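Local coordinates for 5'-tyrosyl-DNA phosphodiesterase (Caenorhabditis elegans, PDB 4FVA), which belongs to the DNase I-like endonuclease/exonuclease/phosphatase family, whose members fold as two packed beta sheets flanked by helices, and carries a bound magnesium ion, at residues 92-97 with 109-114; 121-126 with 146-151. One frame throughout, in Å; residues are numbered along the deposited sequence.

Contact 1 (92-97 with 109-114); sequences EKHDVI and QILEGS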
loop_
_atom_site.group_PDB
_atom_site.type_symbol
_atom_site.label_atom_id
_atom_site.label_comp_id
_atom_site.label_asym_id
_atom_site.label_seq_id
_atom_site.Cartn_x
_atom_site.Cartn_y
_atom_site.Cartn_z
ATOM N N GLU A 92 -1.825 -18.072 6.667
ATOM C CA GLU A 92 -2.896 -19.068 6.612
ATOM C C GLU A 92 -3.501 -19.149 5.197
ATOM O O GLU A 92 -3.784 -20.239 4.696
ATOM C CB GLU A 92 -3.985 -18.757 7.639
ATOM C CG GLU A 92 -5.107 -19.790 7.662
ATOM C CD GLU A 92 -4.671 -21.121 8.273
ATOM O OE1 GLU A 92 -3.934 -21.104 9.286
ATOM O OE2 GLU A 92 -5.060 -22.182 7.736
ATOM N N LYS A 93 -3.693 -17.995 4.560
ATOM C CA LYS A 93 -4.264 -17.931 3.204
ATOM C C LYS A 93 -3.659 -16.800 2.383
ATOM O O LYS A 93 -3.378 -15.726 2.914
ATOM C CB LYS A 93 -5.777 -17.676 3.236
ATOM C CG LYS A 93 -6.663 -18.776 3.790
ATOM C CD LYS A 93 -8.122 -18.405 3.499
ATOM C CE LYS A 93 -9.097 -19.328 4.201
ATOM N NZ LYS A 93 -9.036 -19.169 5.681
ATOM N N HIS A 94 -3.497 -17.026 1.082
ATOM C CA HIS A 94 -3.165 -15.936 0.181
ATOM C C HIS A 94 -4.186 -15.984 -0.931
ATOM O O HIS A 94 -4.157 -16.905 -1.738
ATOM C CB HIS A 94 -1.751 -16.076 -0.386
ATOM C CG HIS A 94 -1.361 -14.965 -1.316
ATOM N ND1 HIS A 94 -0.517 -15.152 -2.388
ATOM C CD2 HIS A 94 -1.717 -13.655 -1.341
ATOM C CE1 HIS A 94 -0.347 -14.002 -3.022
ATOM N NE2 HIS A 94 -1.063 -13.078 -2.408
ATOM N N ASP A 95 -5.043 -14.968 -1.007
ATOM C CA ASP A 95 -6.122 -14.961 -1.993
ATOM C C ASP A 95 -5.991 -13.731 -2.871
ATOM O O ASP A 95 -5.761 -12.636 -2.372
ATOM C CB ASP A 95 -7.474 -14.930 -1.287
ATOM C CG ASP A 95 -7.762 -16.214 -0.496
ATOM O OD1 ASP A 95 -7.063 -17.229 -0.699
ATOM O OD2 ASP A 95 -8.667 -16.191 0.364
ATOM N N VAL A 96 -6.179 -13.906 -4.172
ATOM C CA VAL A 96 -6.103 -12.796 -5.094
ATOM C C VAL A 96 -7.429 -12.713 -5.797
ATOM O O VAL A 96 -7.750 -13.561 -6.628
ATOM C CB VAL A 96 -4.967 -12.988 -6.143
ATOM C CG1 VAL A 96 -4.993 -11.870 -7.204
ATOM C CG2 VAL A 96 -3.612 -13.086 -5.460
ATOM N N ILE A 97 -8.181 -11.661 -5.508
ATOM C CA ILE A 97 -9.470 -11.488 -6.155
ATOM C C ILE A 97 -9.320 -10.519 -7.304
ATOM O O ILE A 97 -8.936 -9.356 -7.100
ATOM C CB ILE A 97 -10.516 -10.914 -5.193
ATOM C CG1 ILE A 97 -10.620 -11.780 -3.932
ATOM C CG2 ILE A 97 -11.866 -10.773 -5.911
ATOM C CD1 ILE A 97 -11.521 -11.178 -2.876
ATOM N N GLN A 109 -5.634 -8.177 -3.232
ATOM C CA GLN A 109 -4.702 -9.200 -2.758
ATOM C C GLN A 109 -4.850 -9.326 -1.251
ATOM O O GLN A 109 -4.644 -8.351 -0.522
ATOM C CB GLN A 109 -3.258 -8.827 -3.121
ATOM C CG GLN A 109 -2.205 -9.856 -2.671
ATOM C CD GLN A 109 -0.796 -9.420 -2.996
ATOM O OE1 GLN A 109 -0.536 -8.223 -3.157
ATOM N NE2 GLN A 109 0.130 -10.384 -3.086
ATOM N N ILE A 110 -5.201 -10.521 -0.777
ATOM C CA ILE A 110 -5.482 -10.711 0.644
ATOM C C ILE A 110 -4.539 -11.729 1.241
ATOM O O ILE A 110 -4.471 -12.868 0.766
ATOM C CB ILE A 110 -6.946 -11.161 0.884
ATOM C CG1 ILE A 110 -7.914 -10.109 0.341
ATOM C CG2 ILE A 110 -7.236 -11.328 2.370
ATOM C CD1 ILE A 110 -9.393 -10.560 0.364
ATOM N N LEU A 111 -3.778 -11.314 2.250
ATOM C CA LEU A 111 -2.943 -12.265 2.973
ATOM C C LEU A 111 -3.461 -12.316 4.400
ATOM O O LEU A 111 -3.516 -11.297 5.097
ATOM C CB LEU A 111 -1.466 -11.853 2.954
ATOM C CG LEU A 111 -0.425 -12.902 3.378
ATOM C CD1 LEU A 111 -0.276 -13.985 2.291
ATOM C CD2 LEU A 111 0.938 -12.273 3.691
ATOM N N GLU A 112 -3.845 -13.516 4.819
ATOM C CA GLU A 112 -4.388 -13.761 6.149
ATOM C C GLU A 112 -3.377 -14.585 6.933
ATOM O O GLU A 112 -2.825 -15.565 6.408
ATOM C CB GLU A 112 -5.710 -14.537 6.042
ATOM C CG GLU A 112 -6.278 -14.993 7.377
ATOM C CD GLU A 112 -7.450 -15.951 7.222
ATOM O OE1 GLU A 112 -8.091 -15.971 6.145
ATOM O OE2 GLU A 112 -7.701 -16.721 8.172
ATOM N N GLY A 113 -3.131 -14.205 8.183
ATOM C CA GLY A 113 -2.215 -14.968 9.004
ATOM C C GLY A 113 -2.272 -14.471 10.425
ATOM O O GLY A 113 -3.291 -13.962 10.881
ATOM N N SER A 114 -1.178 -14.639 11.142
ATOM C CA SER A 114 -1.080 -14.094 12.483
ATOM C C SER A 114 0.375 -13.816 12.819
ATOM O O SER A 114 1.285 -14.453 12.268
ATOM C CB SER A 114 -1.716 -15.034 13.505
ATOM O OG SER A 114 -0.959 -16.210 13.641
HETATM O O HOH W 1 -10.775 -16.575 6.193
#
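The antiparallel beta hairpin of strands 90-98 and 107-115 forms one margin of its sheet, and a classic beta bulge interrupts its ladder where E92 and K93 both face E112. The carbonyl O of E112 accepts two backbone bonds there, from E92 N at 2.7 Å and, longer, from K93 N at 3.2 Å. K93 O in turn takes E112 N, and from there the ladder runs on regularly, D95 pairing with I110 through two bonds, of which I110 N to D95 O is 2.7 Å.

In an antiparallel ladder successive side chains alternate between faces. K93, D95, I110 and E112 share one. The aliphatic chain of K93 runs alongside E112, and a bend at its last torsion (chi4 67°) turns NZ back to E112 OE1, a weak salt bridge of 3.4 Å that a water spans by bonding both atoms. The other carboxylate oxygen, OE2, is paired with K119.

H94, V96, Q109 and L111 occupy the second face. Q109 NE2 donates to H94 NE2 at 3.0 Å, the bond lying in the amide plane but 22° out of the imidazole plane. Q109 extends fully to get there, and its amide has further partners, OE1 in the hydroxyl of T81 and NE2 in the carbonyl O of Y71. L111 CD1 meets H94 CB at 3.7 Å, approaching the imidazole obliquely.

Contact 2 (121-126 with 146-151); sequences FLLNTH and DKVREI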
loop_
_atom_site.group_PDB
_atom_site.type_symbol
_atom_site.label_atom_id
_atom_site.label_comp_id
_atom_site.label_asym_id
_atom_site.label_seq_id
_atom_site.Cartn_x
_atom_site.Cartn_y
_atom_site.Cartn_z
ATOM N N PHE A 121 -5.364 -9.613 8.958
ATOM C CA PHE A 121 -5.747 -9.634 7.543
ATOM C C PHE A 121 -5.105 -8.451 6.832
ATOM O O PHE A 121 -5.196 -7.311 7.298
ATOM C CB PHE A 121 -7.274 -9.596 7.370
ATOM C CG PHE A 121 -7.969 -10.869 7.792
ATOM C CD1 PHE A 121 -8.245 -11.117 9.132
ATOM C CD2 PHE A 121 -8.377 -11.801 6.831
ATOM C CE1 PHE A 121 -8.896 -12.302 9.523
ATOM C CE2 PHE A 121 -9.031 -12.971 7.198
ATOM C CZ PHE A 121 -9.289 -13.225 8.553
ATOM N N LEU A 122 -4.452 -8.731 5.708
ATOM C CA LEU A 122 -3.783 -7.707 4.919
ATOM C C LEU A 122 -4.457 -7.671 3.563
ATOM O O LEU A 122 -4.485 -8.687 2.865
ATOM C CB LEU A 122 -2.295 -8.042 4.748
ATOM C CG LEU A 122 -1.506 -8.242 6.051
ATOM C CD1 LEU A 122 -0.028 -8.561 5.795
ATOM C CD2 LEU A 122 -1.665 -7.001 6.915
ATOM N N LEU A 123 -4.995 -6.511 3.195
ATOM C CA LEU A 123 -5.658 -6.335 1.907
ATOM C C LEU A 123 -5.005 -5.195 1.124
ATOM O O LEU A 123 -5.077 -4.032 1.524
ATOM C CB LEU A 123 -7.148 -6.057 2.107
ATOM C CG LEU A 123 -7.970 -7.145 2.815
ATOM C CD1 LEU A 123 -7.844 -7.058 4.336
ATOM C CD2 LEU A 123 -9.427 -7.067 2.381
ATOM N N ASN A 124 -4.365 -5.553 0.014
ATOM C CA ASN A 124 -3.586 -4.631 -0.800
ATOM C C ASN A 124 -4.195 -4.536 -2.192
ATOM O O ASN A 124 -4.473 -5.568 -2.834
ATOM C CB ASN A 124 -2.133 -5.138 -0.878
ATOM C CG ASN A 124 -1.215 -4.217 -1.669
ATOM O OD1 ASN A 124 -1.492 -3.030 -1.830
ATOM N ND2 ASN A 124 -0.103 -4.774 -2.175
ATOM N N THR A 125 -4.390 -3.310 -2.671
ATOM C CA THR A 125 -4.987 -3.125 -3.981
ATOM C C THR A 125 -4.414 -1.923 -4.695
ATOM O O THR A 125 -3.794 -1.060 -4.088
ATOM C CB THR A 125 -6.531 -2.994 -3.919
ATOM O OG1 THR A 125 -7.076 -3.103 -5.243
ATOM C CG2 THR A 125 -6.928 -1.638 -3.314
ATOM N N HIS A 126 -4.619 -1.898 -6.002
ATOM C CA HIS A 126 -4.276 -0.757 -6.830
ATOM C C HIS A 126 -5.533 -0.455 -7.638
ATOM O O HIS A 126 -5.752 -1.079 -8.675
ATOM C CB HIS A 126 -3.125 -1.133 -7.766
ATOM C CG HIS A 126 -2.658 -0.014 -8.647
ATOM N ND1 HIS A 126 -1.748 -0.203 -9.662
ATOM C CD2 HIS A 126 -2.993 1.302 -8.674
ATOM C CE1 HIS A 126 -1.530 0.951 -10.277
ATOM N NE2 HIS A 126 -2.269 1.878 -9.696
ATOM N N ASP A 146 -16.820 -3.661 1.624
ATOM C CA ASP A 146 -17.724 -4.745 1.967
ATOM C C ASP A 146 -16.946 -5.960 2.435
ATOM O O ASP A 146 -17.338 -6.644 3.385
ATOM C CB ASP A 146 -18.616 -5.106 0.778
ATOM C CG ASP A 146 -19.664 -4.037 0.484
ATOM O OD1 ASP A 146 -19.963 -3.223 1.377
ATOM O OD2 ASP A 146 -20.203 -4.026 -0.642
ATOM N N LYS A 147 -15.837 -6.231 1.757
ATOM C CA LYS A 147 -14.988 -7.348 2.111
ATOM C C LYS A 147 -14.379 -7.151 3.494
ATOM O O LYS A 147 -14.340 -8.084 4.305
ATOM C CB LYS A 147 -13.902 -7.532 1.048
ATOM C CG LYS A 147 -12.984 -8.728 1.274
ATOM C CD LYS A 147 -13.771 -10.026 1.355
ATOM C CE LYS A 147 -12.853 -11.242 1.321
ATOM N NZ LYS A 147 -11.813 -11.219 2.396
ATOM N N VAL A 148 -13.900 -5.938 3.758
ATOM C CA VAL A 148 -13.394 -5.570 5.083
ATOM C C VAL A 148 -14.470 -5.712 6.154
ATOM O O VAL A 148 -14.223 -6.276 7.216
ATOM C CB VAL A 148 -12.819 -4.125 5.087
ATOM C CG1 VAL A 148 -12.581 -3.611 6.514
ATOM C CG2 VAL A 148 -11.520 -4.068 4.281
ATOM N N ARG A 149 -15.673 -5.214 5.864
ATOM C CA ARG A 149 -16.782 -5.310 6.812
ATOM C C ARG A 149 -17.017 -6.781 7.172
ATOM O O ARG A 149 -17.146 -7.127 8.342
ATOM C CB ARG A 149 -18.053 -4.690 6.208
ATOM C CG ARG A 149 -19.138 -4.293 7.206
ATOM C CD ARG A 149 -20.272 -3.531 6.506
ATOM N NE ARG A 149 -19.781 -2.391 5.733
ATOM C CZ ARG A 149 -19.751 -2.360 4.399
ATOM N NH1 ARG A 149 -19.278 -1.297 3.754
ATOM N NH2 ARG A 149 -20.205 -3.398 3.704
ATOM N N GLU A 150 -17.083 -7.645 6.158
ATOM C CA GLU A 150 -17.249 -9.087 6.376
ATOM C C GLU A 150 -16.109 -9.716 7.197
ATOM O O GLU A 150 -16.356 -10.462 8.143
ATOM C CB GLU A 150 -17.385 -9.810 5.037
ATOM C CG GLU A 150 -17.589 -11.304 5.160
ATOM C CD GLU A 150 -17.812 -11.967 3.816
ATOM O OE1 GLU A 150 -17.108 -11.606 2.846
ATOM O OE2 GLU A 150 -18.698 -12.846 3.728
ATOM N N ILE A 151 -14.860 -9.415 6.842
ATOM C CA ILE A 151 -13.717 -9.980 7.563
ATOM C C ILE A 151 -13.800 -9.611 9.037
ATOM O O ILE A 151 -13.568 -10.446 9.912
ATOM C CB ILE A 151 -12.375 -9.509 6.946
ATOM C CG1 ILE A 151 -12.124 -10.261 5.633
ATOM C CG2 ILE A 151 -11.180 -9.749 7.905
ATOM C CD1 ILE A 151 -10.924 -9.755 4.842
#
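F121 and L123 of strand 118-126 meet K147, V148 and I151 of helix 134-154, two elements of a beta-alpha-beta unit that returns to the sheet at strand 159-163. The helix and strand segments run almost exactly antiparallel here (176°), their axes 10.8 Å apart, a separation bridged by side chains.

The CH-pi contact is the tightest element. The methyl CG2 of I151 sits over one face of the F121 ring, 3.4 Å from the ring centroid and 14° off the normal, so that it touches all six ring carbons rather than an edge. I151 presents two branches at once: with chi1 at -75°, CG2 stands anti to the backbone N and drops onto the ring, while CG1 carries CD1 along the strand to L123, the next residue on the same face of the strand, brushing F121 CD2 at 3.8 Å on the way.

Aliphatic packing does the rest. L123 and I151 reach toward each other tip to tip, L123 CD2 lying 3.9 Å from I151 CD1. The same leucine methyl also meets V148 CG2 at 4.1 Å and K147 CG at 4.1 Å, and thus fits among residues from successive turns of the helix. K147 contributes its methylene here, and its chain also packs on I110 of the adjacent strand.

On the side of the helix turned from the strand, the carboxylate of D146 forms a salt bridge with R175. Between 121-126 and 146-151 the contacts are carbon on carbon, so the fit here depends on shape and dispersion, with one CH-pi contact, and not on directional polar bonds.

The two contacts show how a sheet grows in two directions: contact 1 extends it laterally, contact 2 adds a layer above it. Their centres are 10 Å apart, and strands 107-115 and 118-126, which follow each other in the chain, join them side by side. Probable backbone hydrogen bonds link them, L111 N to L122 O at 2.8 Å and Q109 O to N124 N at 2.9 Å. Side chains meet as well: E112 OE1 lies 3.3 Å from F121 CE2, beside the ring whose face I151 CG2 covers. The magnesium ion, bound by D22 and E52, belongs to neither contact, although H126, at the end of 121-126, touches E52.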